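Local coordinates for protein alkaline serine protease (Pseudoalteromonas sp., PDB 1Y9Z) that probably hydrolyses peptide bonds in proteins as a cold-adapted, subtilisin-like serine protease that binds calcium and sodium ions, at residues R338-G341 with L342-A346; G283-G286 with S287-E291; T48-S51 with G52-N55; N38-N41 with A42-V45. All blocks are in the same frame, centred on the assembly; numbering follows the deposited sequence.

Contact 1 of 4, residues R338-G341 with L342-A346; sequences RATG and LALKA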
ATOM      1  N   ARG A 338       6.846  13.301  -9.486  1.00 15.31           N
ATOM      2  CA  ARG A 338       7.206  14.432 -10.334  1.00 15.94           C
ATOM      3  C   ARG A 338       7.394  15.752  -9.602  1.00 16.37           C
ATOM      4  O   ARG A 338       8.347  16.483  -9.876  1.00 17.07           O
ATOM      5  CB  ARG A 338       6.176  14.608 -11.452  1.00 16.38           C
ATOM      6  CG  ARG A 338       6.605  15.624 -12.499  1.00 16.47           C
ATOM      7  CD  ARG A 338       5.686  15.611 -13.707  1.00 18.24           C
ATOM      8  NE  ARG A 338       6.168  16.500 -14.763  1.00 19.35           N
ATOM      9  CZ  ARG A 338       7.282  16.303 -15.462  1.00 20.63           C
ATOM     10  NH1 ARG A 338       8.043  15.243 -15.225  1.00 19.97           N
ATOM     11  NH2 ARG A 338       7.638  17.169 -16.402  1.00 22.33           N
ATOM     12  N   ALA A 339       6.494  16.065  -8.677  1.00 16.39           N
ATOM     13  CA  ALA A 339       6.589  17.313  -7.927  1.00 17.15           C
ATOM     14  C   ALA A 339       7.936  17.407  -7.222  1.00 17.87           C
ATOM     15  O   ALA A 339       8.593  18.449  -7.243  1.00 17.71           O
ATOM     16  CB  ALA A 339       5.459  17.402  -6.912  1.00 17.16           C
ATOM     17  N   THR A 340       8.344  16.308  -6.598  1.00 17.24           N
ATOM     18  CA  THR A 340       9.614  16.264  -5.887  1.00 17.78           C
ATOM     19  C   THR A 340      10.784  16.400  -6.859  1.00 17.81           C
ATOM     20  O   THR A 340      11.758  17.093  -6.571  1.00 18.17           O
ATOM     21  CB  THR A 340       9.744  14.953  -5.091  1.00 16.90           C
ATOM     22  OG1 THR A 340       8.693  14.887  -4.120  1.00 17.65           O
ATOM     23  CG2 THR A 340      11.086  14.887  -4.377  1.00 17.30           C
ATOM     24  N   GLY A 341      10.681  15.745  -8.011  1.00 17.71           N
ATOM     25  CA  GLY A 341      11.739  15.822  -9.001  1.00 18.51           C
ATOM     26  C   GLY A 341      11.921  17.235  -9.527  1.00 20.18           C
ATOM     27  O   GLY A 341      13.046  17.672  -9.778  1.00 20.61           O
ATOM     28  N   LEU A 342      10.816  17.954  -9.696  1.00 20.41           N
ATOM     29  CA  LEU A 342      10.884  19.324 -10.193  1.00 22.10           C
ATOM     30  C   LEU A 342      11.448  20.251  -9.124  1.00 22.56           C
ATOM     31  O   LEU A 342      12.143  21.220  -9.434  1.00 22.80           O
ATOM     32  CB  LEU A 342       9.496  19.805 -10.626  1.00 23.02           C
ATOM     33  CG  LEU A 342       8.858  19.059 -11.802  1.00 23.71           C
ATOM     34  CD1 LEU A 342       7.515  19.691 -12.132  1.00 25.44           C
ATOM     35  CD2 LEU A 342       9.777  19.105 -13.013  1.00 24.07           C
ATOM     36  N   ALA A 343      11.150  19.950  -7.865  1.00 22.41           N
ATOM     37  CA  ALA A 343      11.643  20.758  -6.757  1.00 22.34           C
ATOM     38  C   ALA A 343      13.155  20.599  -6.655  1.00 22.55           C
ATOM     39  O   ALA A 343      13.871  21.549  -6.338  1.00 22.77           O
ATOM     40  CB  ALA A 343      10.976  20.328  -5.454  1.00 22.23           C
ATOM     41  N   LEU A 344      13.635  19.391  -6.931  1.00 22.21           N
ATOM     42  CA  LEU A 344      15.063  19.105  -6.877  1.00 22.69           C
ATOM     43  C   LEU A 344      15.828  19.870  -7.954  1.00 23.59           C
ATOM     44  O   LEU A 344      17.033  20.086  -7.828  1.00 23.09           O
ATOM     45  CB  LEU A 344      15.307  17.600  -7.027  1.00 21.99           C
ATOM     46  CG  LEU A 344      14.914  16.749  -5.815  1.00 21.93           C
ATOM     47  CD1 LEU A 344      14.985  15.272  -6.170  1.00 21.51           C
ATOM     48  CD2 LEU A 344      15.841  17.072  -4.646  1.00 22.82           C
ATOM     49  N   LYS A 345      15.127  20.277  -9.009  1.00 24.45           N
ATOM     50  CA  LYS A 345      15.750  21.029 -10.095  1.00 25.87           C
ATOM     51  C   LYS A 345      16.356  22.325  -9.569  1.00 26.61           C
ATOM     52  O   LYS A 345      17.403  22.771 -10.042  1.00 26.86           O
ATOM     53  CB  LYS A 345      14.722  21.369 -11.178  1.00 27.05           C
ATOM     54  CG  LYS A 345      14.350  20.218 -12.094  1.00 27.77           C
ATOM     55  CD  LYS A 345      13.294  20.662 -13.102  1.00 28.93           C
ATOM     56  CE  LYS A 345      13.025  19.592 -14.147  1.00 29.52           C
ATOM     57  NZ  LYS A 345      14.212  19.353 -15.012  1.00 29.98           N
ATOM     58  N   ALA A 346      15.688  22.925  -8.591  1.00 27.00           N
ATOM     59  CA  ALA A 346      16.144  24.176  -8.000  1.00 27.42           C
ATOM     60  C   ALA A 346      17.374  23.988  -7.117  1.00 27.44           C
ATOM     61  O   ALA A 346      18.038  24.961  -6.755  1.00 27.56           O
ATOM     62  CB  ALA A 346      15.018  24.806  -7.193  1.00 28.07           C
TER
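R338 and L342 meet one turn apart on helix 338-345, a short alpha helix that follows strand 333-336 in the inserted beta-barrel domain. The backbone joins them first: L342 N donates to R338 O at 2.9 Å, nearly along the C=O axis. Beside it the aliphatic part of R338 lies across the leucine, CG to L342 CG 4.2 Å. With R338 CG anti to the backbone N (chi1 -171°) and the chain extended as far as NE, the guanidinium is carried past the leucine, whose CD2 sits over one of its faces. The guanidinium is held beyond the helix by a salt bridge to E280, and NH1 also bonds to the carbonyl of S310.

A339 repeats the pattern on the solvent side, its carbonyl taking A343 N at 3.0 Å. T340 is buried: its O receives L344 N at 3.0 Å, its methyl CG2 comes loosely towards L344 CD1, and its hydroxyl OG1 bonds to D337 just ahead of the helix. L344 continues inward onto I307 of strand 305-309. At G341 the helical bonding slackens, since K345 N reaches G341 O only weakly, at 3.4 Å and an N-H...O angle of 126°. K345 sends its amine to a salt bridge with E259, while its CG stays 3.7 Å from G341 O.

Contact 2 of 4, residues G283-G286 with S287-E291; sequences GNQG and SSYPE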
ATOM      1  N   GLY A 283       9.242   6.500 -20.076  1.00 20.36           N
ATOM      2  CA  GLY A 283       8.378   5.340 -20.186  1.00 20.24           C
ATOM      3  C   GLY A 283       7.774   5.029 -18.830  1.00 20.15           C
ATOM      4  O   GLY A 283       8.023   5.742 -17.858  1.00 19.34           O
ATOM      5  N   ASN A 284       6.974   3.969 -18.761  1.00 19.51           N
ATOM      6  CA  ASN A 284       6.345   3.566 -17.508  1.00 19.03           C
ATOM      7  C   ASN A 284       6.099   2.070 -17.469  1.00 19.16           C
ATOM      8  O   ASN A 284       5.905   1.432 -18.504  1.00 19.94           O
ATOM      9  CB  ASN A 284       5.020   4.303 -17.300  1.00 18.80           C
ATOM     10  CG  ASN A 284       5.212   5.697 -16.744  1.00 18.68           C
ATOM     11  OD1 ASN A 284       4.855   6.689 -17.379  1.00 20.13           O
ATOM     12  ND2 ASN A 284       5.780   5.781 -15.546  1.00 15.17           N
ATOM     13  N   GLN A 285       6.110   1.515 -16.263  1.00 18.94           N
ATOM     14  CA  GLN A 285       5.887   0.093 -16.075  1.00 18.44           C
ATOM     15  C   GLN A 285       4.472  -0.290 -16.485  1.00 19.03           C
ATOM     16  O   GLN A 285       3.516   0.435 -16.217  1.00 18.10           O
ATOM     17  CB  GLN A 285       6.123  -0.286 -14.613  1.00 18.33           C
ATOM     18  CG  GLN A 285       5.907  -1.758 -14.317  1.00 18.20           C
ATOM     19  CD  GLN A 285       6.405  -2.143 -12.942  1.00 18.12           C
ATOM     20  OE1 GLN A 285       7.579  -1.955 -12.624  1.00 18.40           O
ATOM     21  NE2 GLN A 285       5.517  -2.683 -12.118  1.00 18.39           N
ATOM     22  N   GLY A 286       4.354  -1.440 -17.138  1.00 19.88           N
ATOM     23  CA  GLY A 286       3.065  -1.925 -17.590  1.00 22.41           C
ATOM     24  C   GLY A 286       3.306  -3.173 -18.410  1.00 22.90           C
ATOM     25  O   GLY A 286       3.453  -4.265 -17.862  1.00 23.95           O
ATOM     26  N   SER A 287       3.356  -3.012 -19.728  1.00 23.90           N
ATOM     27  CA  SER A 287       3.607  -4.136 -20.617  1.00 24.17           C
ATOM     28  C   SER A 287       5.098  -4.464 -20.577  1.00 24.05           C
ATOM     29  O   SER A 287       5.515  -5.554 -20.967  1.00 24.78           O
ATOM     30  CB  SER A 287       3.180  -3.788 -22.046  1.00 25.07           C
ATOM     31  OG  SER A 287       3.813  -2.601 -22.491  1.00 28.76           O
ATOM     32  N   SER A 288       5.889  -3.509 -20.096  1.00 22.70           N
ATOM     33  CA  SER A 288       7.335  -3.676 -19.985  1.00 21.90           C
ATOM     34  C   SER A 288       7.833  -3.042 -18.688  1.00 20.87           C
ATOM     35  O   SER A 288       7.046  -2.503 -17.914  1.00 20.46           O
ATOM     36  CB  SER A 288       8.043  -3.025 -21.176  1.00 22.39           C
ATOM     37  OG  SER A 288       7.875  -1.617 -21.164  1.00 23.44           O
ATOM     38  N   TYR A 289       9.142  -3.109 -18.464  1.00 19.63           N
ATOM     39  CA  TYR A 289       9.763  -2.553 -17.264  1.00 18.38           C
ATOM     40  C   TYR A 289      10.927  -1.660 -17.697  1.00 17.77           C
ATOM     41  O   TYR A 289      12.087  -2.070 -17.657  1.00 18.26           O
ATOM     42  CB  TYR A 289      10.257  -3.698 -16.381  1.00 18.67           C
ATOM     43  CG  TYR A 289       9.147  -4.639 -15.969  1.00 19.22           C
ATOM     44  CD1 TYR A 289       8.260  -4.298 -14.951  1.00 18.54           C
ATOM     45  CD2 TYR A 289       8.955  -5.854 -16.628  1.00 19.51           C
ATOM     46  CE1 TYR A 289       7.205  -5.139 -14.598  1.00 18.89           C
ATOM     47  CE2 TYR A 289       7.902  -6.703 -16.285  1.00 19.32           C
ATOM     48  CZ  TYR A 289       7.030  -6.338 -15.269  1.00 19.05           C
ATOM     49  OH  TYR A 289       5.982  -7.163 -14.933  1.00 20.30           O
ATOM     50  N   PRO A 290      10.621  -0.416 -18.106  1.00 18.01           N
ATOM     51  CA  PRO A 290      11.577   0.593 -18.574  1.00 18.39           C
ATOM     52  C   PRO A 290      12.402   1.376 -17.551  1.00 18.48           C
ATOM     53  O   PRO A 290      13.218   2.210 -17.941  1.00 18.81           O
ATOM     54  CB  PRO A 290      10.694   1.522 -19.393  1.00 17.88           C
ATOM     55  CG  PRO A 290       9.458   1.569 -18.558  1.00 18.50           C
ATOM     56  CD  PRO A 290       9.243   0.106 -18.194  1.00 17.76           C
ATOM     57  N   GLU A 291      12.204   1.125 -16.263  1.00 18.00           N
ATOM     58  CA  GLU A 291      12.944   1.862 -15.242  1.00 17.14           C
ATOM     59  C   GLU A 291      14.452   1.887 -15.506  1.00 16.74           C
ATOM     60  O   GLU A 291      15.117   2.896 -15.263  1.00 17.27           O
ATOM     61  CB  GLU A 291      12.677   1.265 -13.856  1.00 16.85           C
ATOM     62  CG  GLU A 291      13.054   2.188 -12.700  1.00 17.25           C
ATOM     63  CD  GLU A 291      12.177   3.431 -12.628  1.00 17.57           C
ATOM     64  OE1 GLU A 291      12.398   4.277 -11.735  1.00 15.96           O
ATOM     65  OE2 GLU A 291      11.259   3.565 -13.465  1.00 16.82           O
TER
HETATM   66  O   HOH W   1       5.316  -0.557 -20.285  1.00 26.19           O
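The loop between strand 275-280 and helix 291-300 doubles back on itself here, Q285 coming alongside Y289 and N284 alongside P290 at the surface of the inserted barrel domain. Across the bend G286 N donates to S288 O at 3.0 Å, in the carbonyl plane and fairly straight (161° at the hydrogen). The same oxygen takes a CA-H...O contact from Q285, so two neighbouring residues of the first arm close on one carbonyl.

The side chains of Q285 and Y289 cross at an angle, amide and ring planes 71° apart. Q285 CG is anti to the backbone nitrogen (chi1 180°) and the chain runs out extended, laying CG and CD along the CD1-CE1 side of the tyrosine. OE1 arrives at the ring's edge, in its plane, 3.4 Å from Y289 CD1. The backbone NH of F321 bonds to that oxygen, which limits how the amide can turn. Farther from the bend, P290 presents the CG-CD side of its ring to the N284 backbone, with P290 CG 3.5 Å from N284 N.

A water bridges the two arms: it donates to N284 O at 2.7 Å and pairs with S288 OG at 2.9 Å, with a weaker link to S287 OG.

Next door, N284 bonds through OD1 to N311, Y289 rests on V323 of strand 321-323, and E291, near the start of helix 291-300, forms a salt bridge with R281.

Contact 3 of 4, residues T48-S51 with G52-N55; sequences TNNS and GTGN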
ATOM      1  N   THR A  48      -6.696 -15.246  17.259  1.00 11.79           N
ATOM      2  CA  THR A  48      -7.078 -16.624  17.527  1.00 11.71           C
ATOM      3  C   THR A  48      -6.130 -17.542  16.769  1.00 11.91           C
ATOM      4  O   THR A  48      -6.203 -17.639  15.548  1.00 11.84           O
ATOM      5  CB  THR A  48      -8.519 -16.905  17.060  1.00 11.55           C
ATOM      6  OG1 THR A  48      -9.420 -16.006  17.717  1.00 12.38           O
ATOM      7  CG2 THR A  48      -8.914 -18.340  17.386  1.00 12.44           C
ATOM      8  N   ASN A  49      -5.238 -18.209  17.494  1.00 12.35           N
ATOM      9  CA  ASN A  49      -4.277 -19.106  16.864  1.00 12.53           C
ATOM     10  C   ASN A  49      -4.917 -20.278  16.137  1.00 13.34           C
ATOM     11  O   ASN A  49      -6.003 -20.740  16.495  1.00 14.15           O
ATOM     12  CB  ASN A  49      -3.299 -19.683  17.895  1.00 13.86           C
ATOM     13  CG  ASN A  49      -2.247 -18.687  18.338  1.00 13.95           C
ATOM     14  OD1 ASN A  49      -1.945 -17.724  17.635  1.00 14.21           O
ATOM     15  ND2 ASN A  49      -1.663 -18.933  19.505  1.00 16.87           N
ATOM     16  N   ASN A  50      -4.218 -20.754  15.113  1.00 13.52           N
ATOM     17  CA  ASN A  50      -4.650 -21.904  14.334  1.00 13.72           C
ATOM     18  C   ASN A  50      -3.475 -22.878  14.299  1.00 14.30           C
ATOM     19  O   ASN A  50      -2.328 -22.476  14.098  1.00 14.61           O
ATOM     20  CB  ASN A  50      -5.045 -21.488  12.917  1.00 14.21           C
ATOM     21  CG  ASN A  50      -5.474 -22.666  12.068  1.00 12.91           C
ATOM     22  OD1 ASN A  50      -4.678 -23.231  11.321  1.00 14.31           O
ATOM     23  ND2 ASN A  50      -6.738 -23.053  12.193  1.00 14.77           N
ATOM     24  N   SER A  51      -3.765 -24.158  14.503  1.00 15.34           N
ATOM     25  CA  SER A  51      -2.735 -25.191  14.530  1.00 16.35           C
ATOM     26  C   SER A  51      -1.769 -25.191  13.345  1.00 16.21           C
ATOM     27  O   SER A  51      -0.624 -25.617  13.479  1.00 17.28           O
ATOM     28  CB  SER A  51      -3.389 -26.573  14.644  1.00 16.71           C
ATOM     29  OG  SER A  51      -4.207 -26.851  13.520  1.00 17.89           O
ATOM     30  N   GLY A  52      -2.220 -24.710  12.192  1.00 15.26           N
ATOM     31  CA  GLY A  52      -1.357 -24.712  11.025  1.00 14.97           C
ATOM     32  C   GLY A  52      -0.495 -23.488  10.781  1.00 13.97           C
ATOM     33  O   GLY A  52       0.350 -23.506   9.887  1.00 14.05           O
ATOM     34  N   THR A  53      -0.679 -22.432  11.568  1.00 14.04           N
ATOM     35  CA  THR A  53       0.097 -21.212  11.356  1.00 13.32           C
ATOM     36  C   THR A  53       0.795 -20.628  12.583  1.00 13.88           C
ATOM     37  O   THR A  53       1.126 -19.442  12.603  1.00 14.57           O
ATOM     38  CB  THR A  53      -0.787 -20.113  10.731  1.00 13.46           C
ATOM     39  OG1 THR A  53      -1.938 -19.898  11.558  1.00 13.13           O
ATOM     40  CG2 THR A  53      -1.245 -20.526   9.337  1.00 13.71           C
ATOM     41  N   GLY A  54       1.024 -21.451  13.599  1.00 13.74           N
ATOM     42  CA  GLY A  54       1.700 -20.972  14.793  1.00 14.31           C
ATOM     43  C   GLY A  54       0.986 -19.859  15.539  1.00 13.20           C
ATOM     44  O   GLY A  54      -0.229 -19.906  15.729  1.00 13.80           O
ATOM     45  N   ASN A  55       1.744 -18.856  15.970  1.00 13.75           N
ATOM     46  CA  ASN A  55       1.176 -17.734  16.708  1.00 12.43           C
ATOM     47  C   ASN A  55       0.810 -16.577  15.790  1.00 12.23           C
ATOM     48  O   ASN A  55       1.601 -16.173  14.935  1.00 11.47           O
ATOM     49  CB  ASN A  55       2.156 -17.245  17.778  1.00 14.26           C
ATOM     50  CG  ASN A  55       2.398 -18.278  18.861  1.00 15.48           C
ATOM     51  OD1 ASN A  55       1.456 -18.857  19.401  1.00 17.56           O
ATOM     52  ND2 ASN A  55       3.664 -18.505  19.190  1.00 18.05           N
TER
HETATM   53  O   HOH W   2      -2.211 -18.954  14.144  1.00 13.56           O
HETATM   54  O   HOH W   3      -0.926 -22.454  16.858  1.00 23.41           O
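N50 supplies two acceptors to the residues that follow it. Its carbonyl O takes T53 N at 3.0 Å, a nearly straight bond (166° at the hydrogen) whose donor nevertheless stands well above the carbonyl plane. Its side-chain OD1 takes G52 N, also at 3.0 Å and again from above the plane, here that of the amide. With CG anti to the backbone nitrogen (chi1 179°), the N50 amide lies beside its own carbonyl carbon, from where OD1 meets the NH of G52. S107 N is a further donor to the same OD1, so this oxygen is gripped from both its own turn and a separate loop.

The backbone bond closes a type I beta turn, N50 to T53, and the OD1 to G52 N bond makes the asparagine lead an Asx turn within it. Both belong to the surface loop that runs from strand 44-47 to helix 65-74 in the subtilisin-like domain.

Two waters link further polar groups. One accepts from N50 N at 2.9 Å and donates to T53 OG1 and G54 O; the other donates to N50 O and, at 2.9 Å, to G54 O. G54 O is thus served by both waters. T53 OG1 is also bonded to K97 O, on strand 92-100. The side chains of N49 and N55 cross with their amide planes 42° apart, N49 ND2 lying 3.1 Å from N55 OD1, while N49 OD1 accepts the backbone NH of W56.

Contact 4 of 4, residues N38-N41 with A42-V45; sequences NDLN and ANNV. With CA (calcium ion), chain C.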
ATOM      1  N   ASN A  38       7.385  -1.678  17.355  1.00 10.90           N
ATOM      2  CA  ASN A  38       7.058  -0.497  18.155  1.00 12.88           C
ATOM      3  C   ASN A  38       5.794   0.234  17.713  1.00 11.65           C
ATOM      4  O   ASN A  38       5.113   0.846  18.532  1.00 12.85           O
ATOM      5  CB  ASN A  38       8.220   0.501  18.160  1.00 14.63           C
ATOM      6  CG  ASN A  38       9.424   0.000  18.934  1.00 18.32           C
ATOM      7  OD1 ASN A  38       9.315  -0.901  19.767  1.00 20.38           O
ATOM      8  ND2 ASN A  38      10.579   0.601  18.676  1.00 19.55           N
ATOM      9  N   ASP A  39       5.481   0.179  16.423  1.00 10.94           N
ATOM     10  CA  ASP A  39       4.294   0.863  15.915  1.00  9.99           C
ATOM     11  C   ASP A  39       3.047  -0.015  15.932  1.00  9.07           C
ATOM     12  O   ASP A  39       1.996   0.398  15.452  1.00 10.34           O
ATOM     13  CB  ASP A  39       4.547   1.372  14.489  1.00 10.30           C
ATOM     14  CG  ASP A  39       4.764   2.875  14.433  1.00 10.06           C
ATOM     15  OD1 ASP A  39       5.051   3.475  15.488  1.00 11.02           O
ATOM     16  OD2 ASP A  39       4.657   3.462  13.334  1.00 11.27           O
ATOM     17  N   LEU A  40       3.160  -1.217  16.495  1.00  9.44           N
ATOM     18  CA  LEU A  40       2.026  -2.142  16.549  1.00  9.83           C
ATOM     19  C   LEU A  40       1.820  -2.831  17.895  1.00 10.26           C
ATOM     20  O   LEU A  40       0.734  -3.332  18.181  1.00 10.70           O
ATOM     21  CB  LEU A  40       2.188  -3.228  15.484  1.00  9.99           C
ATOM     22  CG  LEU A  40       2.184  -2.797  14.020  1.00  9.11           C
ATOM     23  CD1 LEU A  40       2.526  -3.993  13.145  1.00  9.51           C
ATOM     24  CD2 LEU A  40       0.816  -2.235  13.657  1.00 10.67           C
ATOM     25  N   ASN A  41       2.862  -2.856  18.714  1.00 11.17           N
ATOM     26  CA  ASN A  41       2.814  -3.519  20.010  1.00 11.93           C
ATOM     27  C   ASN A  41       1.672  -3.108  20.935  1.00 12.39           C
ATOM     28  O   ASN A  41       0.972  -3.962  21.478  1.00 13.58           O
ATOM     29  CB  ASN A  41       4.141  -3.302  20.741  1.00 13.27           C
ATOM     30  CG  ASN A  41       4.219  -4.067  22.043  1.00 15.65           C
ATOM     31  OD1 ASN A  41       4.413  -5.282  22.052  1.00 18.84           O
ATOM     32  ND2 ASN A  41       4.059  -3.360  23.155  1.00 16.89           N
ATOM     33  N   ALA A  42       1.485  -1.803  21.103  1.00 11.98           N
ATOM     34  CA  ALA A  42       0.471  -1.285  22.019  1.00 12.11           C
ATOM     35  C   ALA A  42      -0.941  -1.057  21.492  1.00 12.47           C
ATOM     36  O   ALA A  42      -1.696  -0.264  22.059  1.00 13.51           O
ATOM     37  CB  ALA A  42       0.989  -0.007  22.671  1.00 13.22           C
ATOM     38  N   ASN A  43      -1.310  -1.736  20.413  1.00 11.90           N
ATOM     39  CA  ASN A  43      -2.665  -1.598  19.894  1.00 11.23           C
ATOM     40  C   ASN A  43      -3.574  -2.525  20.698  1.00  9.55           C
ATOM     41  O   ASN A  43      -3.096  -3.419  21.398  1.00  9.92           O
ATOM     42  CB  ASN A  43      -2.739  -1.998  18.417  1.00 10.23           C
ATOM     43  CG  ASN A  43      -2.524  -0.828  17.482  1.00 11.51           C
ATOM     44  OD1 ASN A  43      -3.009   0.273  17.735  1.00 13.95           O
ATOM     45  ND2 ASN A  43      -1.816  -1.064  16.383  1.00 10.50           N
ATOM     46  N   ASN A  44      -4.879  -2.294  20.613  1.00 10.23           N
ATOM     47  CA  ASN A  44      -5.846  -3.146  21.299  1.00 10.64           C
ATOM     48  C   ASN A  44      -6.051  -4.305  20.341  1.00 10.38           C
ATOM     49  O   ASN A  44      -7.097  -4.437  19.699  1.00 11.60           O
ATOM     50  CB  ASN A  44      -7.160  -2.402  21.521  1.00 11.42           C
ATOM     51  CG  ASN A  44      -6.960  -1.095  22.243  1.00 14.15           C
ATOM     52  OD1 ASN A  44      -6.102  -0.989  23.119  1.00 16.91           O
ATOM     53  ND2 ASN A  44      -7.752  -0.091  21.888  1.00 15.17           N
ATOM     54  N   VAL A  45      -5.027  -5.144  20.255  1.00 11.18           N
ATOM     55  CA  VAL A  45      -5.029  -6.266  19.339  1.00 11.01           C
ATOM     56  C   VAL A  45      -5.060  -7.628  20.013  1.00 11.22           C
ATOM     57  O   VAL A  45      -4.368  -7.870  21.003  1.00 13.62           O
ATOM     58  CB  VAL A  45      -3.792  -6.177  18.403  1.00 10.84           C
ATOM     59  CG1 VAL A  45      -2.506  -6.219  19.222  1.00 10.60           C
ATOM     60  CG2 VAL A  45      -3.822  -7.303  17.382  1.00 11.98           C
TER
HETATM   61 CA    CA C 603       4.301   5.649  14.636  1.00  8.74          CA
HETATM   62  O   HOH W   4       3.506   0.225  20.586  1.00 15.48           O
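L40 and N43 pack on the buried side of this bend, their side chains crossing with L40 CD2 4.0 Å from N43 ND2. The N43 chain lies back against the leucine's backbone as well, its CB 3.7 Å from L40 O. The amide nitrogen is well provided for, donating to A74 O and also paired with the hydroxyl of Y33, which in turn bonds to L40 O; that one tyrosine oxygen therefore ties the two packed residues together. L40 itself reaches on to T208 of strand 205-208.

The backbone here forms a type I beta turn from L40 to N43, closed by a straight but long and weak bond, N43 N to L40 O at 3.4 Å. It brings the chain from the loop after strand 25-30 into strand 44-47 of the largely parallel sheet of the subtilisin-like domain, where V45 packs on I95 of the neighbouring strand 92-100.

Just upstream, D39 turns away from the bend and chelates a calcium ion with both carboxylate oxygens, OD1 at 2.5 Å and OD2 at 2.6 Å. E2, I76, N78, E80 and V82 complete the site.

The corner of the turn is looser. N41 and A42 are exposed; A42 N donates to a water at 2.9 Å, and that water donates to N38 O at 2.7 Å.

Overall arrangement
Along the chain the order is contact 4, contact 3, contact 2, contact 1. Contacts 4 and 3 adjoin in sequence, sit at the two ends of strand 44-47 in the subtilisin-like domain, and have centres 19 Å apart. Contacts 2 and 1 belong to the inserted barrel domain, contact 2 leading into helix 291-300 and contact 1 lying on helix 338-345; their centres are 22 Å apart and their nearest atoms about 9 Å, without touching. Between the pairs the distances are large, 48 Å from the centre of contact 1 to that of contact 3. Each contact is thus local to its own domain, and none joins the two.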